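Local coordinates for protein iodotyrosine deiodinase (Thermotoga neapolitana, PDB 6TYK) that uses FMN to remove halogen from halotyrosines such as 3-iodo-L-tyrosine, releasing halide and L-tyrosine, and works as a homodimer of the nitroreductase family, at residues R47-R61 with L95-E107. Numbering follows the deposited sequence. Where two conformers were deposited one is given.
Sequences RFLIVEDEKLKGQIR and LKEAPYLLLVFSE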
# COMPACT_ATOMS: atom_id res chain seq x y z
N ARG A 47 -8.27 1.56 -10.31
CA ARG A 47 -8.84 1.10 -11.58
C ARG A 47 -7.81 0.20 -12.23
O ARG A 47 -6.61 0.46 -12.15
CB ARG A 47 -9.14 2.27 -12.52
CG ARG A 47 -10.08 3.32 -11.98
CD ARG A 47 -11.51 2.80 -11.82
NE ARG A 47 -12.41 3.88 -11.43
CZ ARG A 47 -12.63 4.25 -10.18
NH1 ARG A 47 -12.04 3.62 -9.17
NH2 ARG A 47 -13.46 5.26 -9.92
N PHE A 48 -8.27 -0.86 -12.88
CA PHE A 48 -7.37 -1.84 -13.45
C PHE A 48 -7.53 -1.92 -14.96
O PHE A 48 -8.64 -1.99 -15.49
CB PHE A 48 -7.61 -3.21 -12.82
CG PHE A 48 -7.46 -3.21 -11.34
CD1 PHE A 48 -6.20 -3.07 -10.75
CD2 PHE A 48 -8.56 -3.38 -10.51
CE1 PHE A 48 -6.05 -3.08 -9.38
CE2 PHE A 48 -8.42 -3.39 -9.13
CZ PHE A 48 -7.16 -3.25 -8.57
N LEU A 49 -6.39 -1.90 -15.64
CA LEU A 49 -6.34 -2.08 -17.08
C LEU A 49 -5.45 -3.28 -17.35
O LEU A 49 -4.28 -3.28 -16.98
CB LEU A 49 -5.77 -0.83 -17.76
CG LEU A 49 -5.68 -0.87 -19.28
CD1 LEU A 49 -7.06 -0.94 -19.91
CD2 LEU A 49 -4.91 0.33 -19.80
N ILE A 50 -6.03 -4.31 -17.94
CA ILE A 50 -5.31 -5.53 -18.24
C ILE A 50 -4.84 -5.48 -19.69
O ILE A 50 -5.65 -5.53 -20.62
CB ILE A 50 -6.20 -6.76 -18.02
CG1 ILE A 50 -6.76 -6.76 -16.59
CG2 ILE A 50 -5.43 -8.04 -18.33
CD1 ILE A 50 -7.78 -7.83 -16.34
N VAL A 51 -3.53 -5.35 -19.86
CA VAL A 51 -2.96 -5.31 -21.20
C VAL A 51 -2.44 -6.68 -21.61
O VAL A 51 -1.60 -7.28 -20.93
CB VAL A 51 -1.83 -4.26 -21.29
CG1 VAL A 51 -1.25 -4.23 -22.70
CG2 VAL A 51 -2.35 -2.89 -20.88
N GLU A 52 -2.94 -7.18 -22.73
CA GLU A 52 -2.49 -8.47 -23.24
C GLU A 52 -2.07 -8.43 -24.70
O GLU A 52 -1.34 -9.30 -25.15
CB GLU A 52 -3.59 -9.51 -23.09
CG GLU A 52 -3.91 -9.86 -21.65
CD GLU A 52 -5.14 -10.71 -21.56
OE1 GLU A 52 -5.06 -11.92 -21.84
OE2 GLU A 52 -6.21 -10.15 -21.22
N ASP A 53 -2.55 -7.43 -25.44
CA ASP A 53 -2.30 -7.36 -26.87
C ASP A 53 -0.80 -7.26 -27.13
O ASP A 53 -0.13 -6.41 -26.55
CB ASP A 53 -3.02 -6.16 -27.47
CG ASP A 53 -2.75 -6.01 -28.95
OD1 ASP A 53 -3.40 -6.71 -29.75
OD2 ASP A 53 -1.89 -5.19 -29.31
N GLU A 54 -0.28 -8.12 -28.00
CA GLU A 54 1.17 -8.17 -28.18
C GLU A 54 1.73 -6.88 -28.75
O GLU A 54 2.78 -6.42 -28.31
CB GLU A 54 1.60 -9.38 -29.03
CG GLU A 54 1.50 -10.73 -28.32
CD GLU A 54 2.33 -10.82 -27.03
OE1 GLU A 54 3.38 -10.16 -26.91
OE2 GLU A 54 1.91 -11.58 -26.13
N LYS A 55 1.05 -6.27 -29.72
CA LYS A 55 1.52 -5.01 -30.28
C LYS A 55 1.56 -3.92 -29.21
O LYS A 55 2.50 -3.15 -29.12
CB LYS A 55 0.64 -4.58 -31.45
CG LYS A 55 0.93 -3.17 -31.94
CD LYS A 55 -0.10 -2.72 -32.97
CE LYS A 55 0.21 -1.33 -33.48
NZ LYS A 55 1.53 -1.27 -34.17
N LEU A 56 0.51 -3.86 -28.40
CA LEU A 56 0.45 -2.84 -27.35
C LEU A 56 1.52 -3.08 -26.28
O LEU A 56 2.15 -2.13 -25.83
CB LEU A 56 -0.94 -2.80 -26.73
CG LEU A 56 -1.13 -1.79 -25.60
CD1 LEU A 56 -0.79 -0.39 -26.07
CD2 LEU A 56 -2.59 -1.87 -25.15
N LYS A 57 1.73 -4.33 -25.89
CA LYS A 57 2.80 -4.64 -24.94
C LYS A 57 4.13 -4.18 -25.50
O LYS A 57 4.96 -3.65 -24.78
CB LYS A 57 2.87 -6.14 -24.61
CG LYS A 57 1.67 -6.64 -23.81
CD LYS A 57 1.90 -8.00 -23.18
CE LYS A 57 2.69 -8.93 -24.06
NZ LYS A 57 2.68 -10.32 -23.53
N GLY A 58 4.32 -4.38 -26.80
CA GLY A 58 5.55 -3.98 -27.45
C GLY A 58 5.74 -2.48 -27.40
O GLY A 58 6.85 -1.99 -27.15
N GLN A 59 4.67 -1.73 -27.65
CA GLN A 59 4.73 -0.27 -27.59
C GLN A 59 5.08 0.18 -26.18
O GLN A 59 5.93 1.05 -25.98
CB GLN A 59 3.42 0.35 -28.04
CG GLN A 59 3.08 0.13 -29.50
CD GLN A 59 1.69 0.61 -29.85
OE1 GLN A 59 0.72 0.31 -29.15
NE2 GLN A 59 1.58 1.37 -30.93
N ILE A 60 4.43 -0.42 -25.19
CA ILE A 60 4.69 -0.08 -23.80
C ILE A 60 6.13 -0.41 -23.45
O ILE A 60 6.83 0.40 -22.86
CB ILE A 60 3.71 -0.81 -22.85
CG1 ILE A 60 2.31 -0.22 -23.03
CG2 ILE A 60 4.16 -0.67 -21.40
CD1 ILE A 60 1.22 -0.96 -22.29
N ARG A 61 6.59 -1.59 -23.86
CA ARG A 61 7.96 -2.00 -23.60
C ARG A 61 8.95 -1.01 -24.18
O ARG A 61 9.87 -0.59 -23.50
CB ARG A 61 8.25 -3.38 -24.17
CG ARG A 61 9.69 -3.82 -23.95
CD ARG A 61 9.85 -5.30 -24.25
NE ARG A 61 9.34 -5.63 -25.58
CZ ARG A 61 9.99 -5.38 -26.71
NH1 ARG A 61 11.18 -4.80 -26.67
NH2 ARG A 61 9.44 -5.72 -27.87
N LEU A 95 8.33 -7.08 -19.96
CA LEU A 95 7.21 -6.33 -20.52
C LEU A 95 6.71 -6.98 -21.81
O LEU A 95 5.60 -6.69 -22.27
CB LEU A 95 7.59 -4.87 -20.75
CG LEU A 95 7.84 -4.05 -19.48
CD1 LEU A 95 8.31 -2.65 -19.84
CD2 LEU A 95 6.60 -3.99 -18.59
N LYS A 96 7.53 -7.86 -22.37
CA LYS A 96 7.13 -8.70 -23.50
C LYS A 96 6.73 -10.10 -23.05
O LYS A 96 5.73 -10.63 -23.54
CB LYS A 96 8.25 -8.78 -24.53
CG LYS A 96 8.02 -9.81 -25.64
CD LYS A 96 9.16 -9.78 -26.66
CE LYS A 96 9.02 -10.90 -27.68
NZ LYS A 96 7.71 -10.86 -28.38
N GLU A 97 7.50 -10.71 -22.15
CA GLU A 97 7.26 -12.10 -21.76
C GLU A 97 5.99 -12.32 -20.94
O GLU A 97 5.28 -13.31 -21.12
CB GLU A 97 8.45 -12.68 -21.00
CG GLU A 97 9.76 -12.68 -21.78
CD GLU A 97 9.72 -13.52 -23.05
OE1 GLU A 97 9.38 -12.97 -24.13
OE2 GLU A 97 10.04 -14.73 -22.98
N ALA A 98 5.71 -11.40 -20.02
CA ALA A 98 4.54 -11.55 -19.16
C ALA A 98 3.27 -11.59 -20.00
O ALA A 98 3.08 -10.75 -20.88
CB ALA A 98 4.49 -10.42 -18.15
N PRO A 99 2.41 -12.57 -19.74
CA PRO A 99 1.14 -12.67 -20.49
C PRO A 99 0.19 -11.53 -20.18
O PRO A 99 -0.64 -11.19 -21.02
CB PRO A 99 0.56 -14.02 -20.02
CG PRO A 99 1.24 -14.29 -18.72
CD PRO A 99 2.62 -13.71 -18.84
N TYR A 100 0.32 -10.93 -19.00
CA TYR A 100 -0.50 -9.79 -18.63
C TYR A 100 0.38 -8.65 -18.17
O TYR A 100 1.32 -8.88 -17.40
CB TYR A 100 -1.40 -10.13 -17.44
CG TYR A 100 -2.39 -11.25 -17.63
CD1 TYR A 100 -3.55 -11.06 -18.35
CD2 TYR A 100 -2.19 -12.48 -17.02
CE1 TYR A 100 -4.47 -12.08 -18.50
CE2 TYR A 100 -3.11 -13.50 -17.15
CZ TYR A 100 -4.24 -13.29 -17.90
OH TYR A 100 -5.15 -14.31 -18.03
N LEU A 101 0.08 -7.44 -18.62
CA LEU A 101 0.57 -6.25 -17.93
C LEU A 101 -0.64 -5.62 -17.25
O LEU A 101 -1.55 -5.12 -17.91
CB LEU A 101 1.22 -5.25 -18.87
CG LEU A 101 2.33 -5.80 -19.76
CD1 LEU A 101 2.88 -4.68 -20.62
CD2 LEU A 101 3.42 -6.44 -18.92
N LEU A 102 -0.66 -5.69 -15.93
CA LEU A 102 -1.76 -5.11 -15.18
C LEU A 102 -1.38 -3.69 -14.83
O LEU A 102 -0.46 -3.45 -14.03
CB LEU A 102 -2.01 -5.92 -13.90
CG LEU A 102 -3.07 -5.32 -12.98
CD1 LEU A 102 -4.47 -5.35 -13.60
CD2 LEU A 102 -3.06 -6.03 -11.63
N LEU A 103 -2.03 -2.74 -15.48
CA LEU A 103 -1.80 -1.33 -15.19
C LEU A 103 -2.77 -0.89 -14.12
O LEU A 103 -3.99 -1.02 -14.27
CB LEU A 103 -1.92 -0.48 -16.45
CG LEU A 103 -0.65 -0.40 -17.31
CD1 LEU A 103 -0.18 -1.78 -17.77
CD2 LEU A 103 -0.87 0.51 -18.51
N VAL A 104 -2.23 -0.36 -13.04
CA VAL A 104 -3.03 0.03 -11.89
C VAL A 104 -3.07 1.55 -11.80
O VAL A 104 -2.02 2.21 -11.74
CB VAL A 104 -2.45 -0.54 -10.58
CG1 VAL A 104 -3.31 -0.14 -9.40
CG2 VAL A 104 -2.35 -2.06 -10.66
N PHE A 105 -4.28 2.10 -11.83
CA PHE A 105 -4.45 3.55 -11.79
C PHE A 105 -5.11 3.98 -10.50
O PHE A 105 -5.83 3.22 -9.86
CB PHE A 105 -5.36 4.00 -12.94
CG PHE A 105 -4.83 3.69 -14.30
CD1 PHE A 105 -4.95 2.42 -14.84
CD2 PHE A 105 -4.23 4.67 -15.07
CE1 PHE A 105 -4.46 2.14 -16.11
CE2 PHE A 105 -3.74 4.40 -16.34
CZ PHE A 105 -3.86 3.13 -16.85
N SER A 106 -4.86 5.23 -10.13
CA SER A 106 -5.55 5.86 -9.01
C SER A 106 -6.47 6.97 -9.49
O SER A 106 -6.16 7.70 -10.44
CB SER A 106 -4.56 6.41 -7.98
OG SER A 106 -3.68 7.35 -8.57
N GLU A 107 -7.63 7.07 -8.86
CA GLU A 107 -8.57 8.13 -9.15
C GLU A 107 -8.10 9.42 -8.48
O GLU A 107 -8.16 9.55 -7.26
CB GLU A 107 -9.95 7.75 -8.65
CG GLU A 107 -11.03 8.77 -8.91
CD GLU A 107 -12.38 8.31 -8.42
OE1 GLU A 107 -12.42 7.52 -7.45
OE2 GLU A 107 -13.40 8.74 -9.00
O HOH W 1 -0.06 -11.30 -23.62
O HOH W 2 -2.54 -13.21 -21.97
O HOH W 3 5.23 -12.74 -25.69
O HOH W 4 6.60 -6.29 -25.41
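V104 meets the F48 ring at its edge, CG2 lying near the ring plane 4.0 Å from F48 CD1, while L102 CD1 approaches the same ring obliquely. The F105 ring, on the other side of the sheet, also uses its edge: R47 O lies in its plane, and L49 CB comes to 3.6 Å from F105 CE1. Beside the Y100 ring, the E52 carboxylate is inclined 51° to it and I50 CG2 touches Y100 CD1; water 2 stands over one face toward the rim, bridging E52 OE1 and P99 O. These meetings occur across two antiparallel strands, 47-51 and 100-107, in which R47, L49 and V51 form hydrogen-bonded pairs with F105, L103 and L101. Side chains therefore alternate: F48 and I50 face helix 24-35, whereas L49 and V51 point to the other face. Strand 47-51 is outermost within its own chain, but L49 and I50 continue the sheet into a strand of the second subunit. At the far end R47 NH2 makes a long salt bridge, 3.5 Å, with E107 OE1.

The other end turns on K57. Bent at chi3 (-37°), its chain runs past L101 CD1, and NZ donates to A98 O (2.7 Å), tilted from that carbonyl plane, and to K96 O (3.1 Å) from above the plane, off the lone pairs. A salt bridge joins NZ to E54 OE2 at 3.0 Å. Water 1, accepting from NZ, lies within hydrogen-bonding distance of E52 O and P99 O. A methionine here would probably leave both carbonyls without their ammonium donor and E54 without its countercharge. The principle is that a buried charge can be paid for locally: one ammonium group ties the start of helix 54-74 to the end of helix 94-97, and the K96 and A98 carbonyls and the E54 carboxylate probably favour its protonated form.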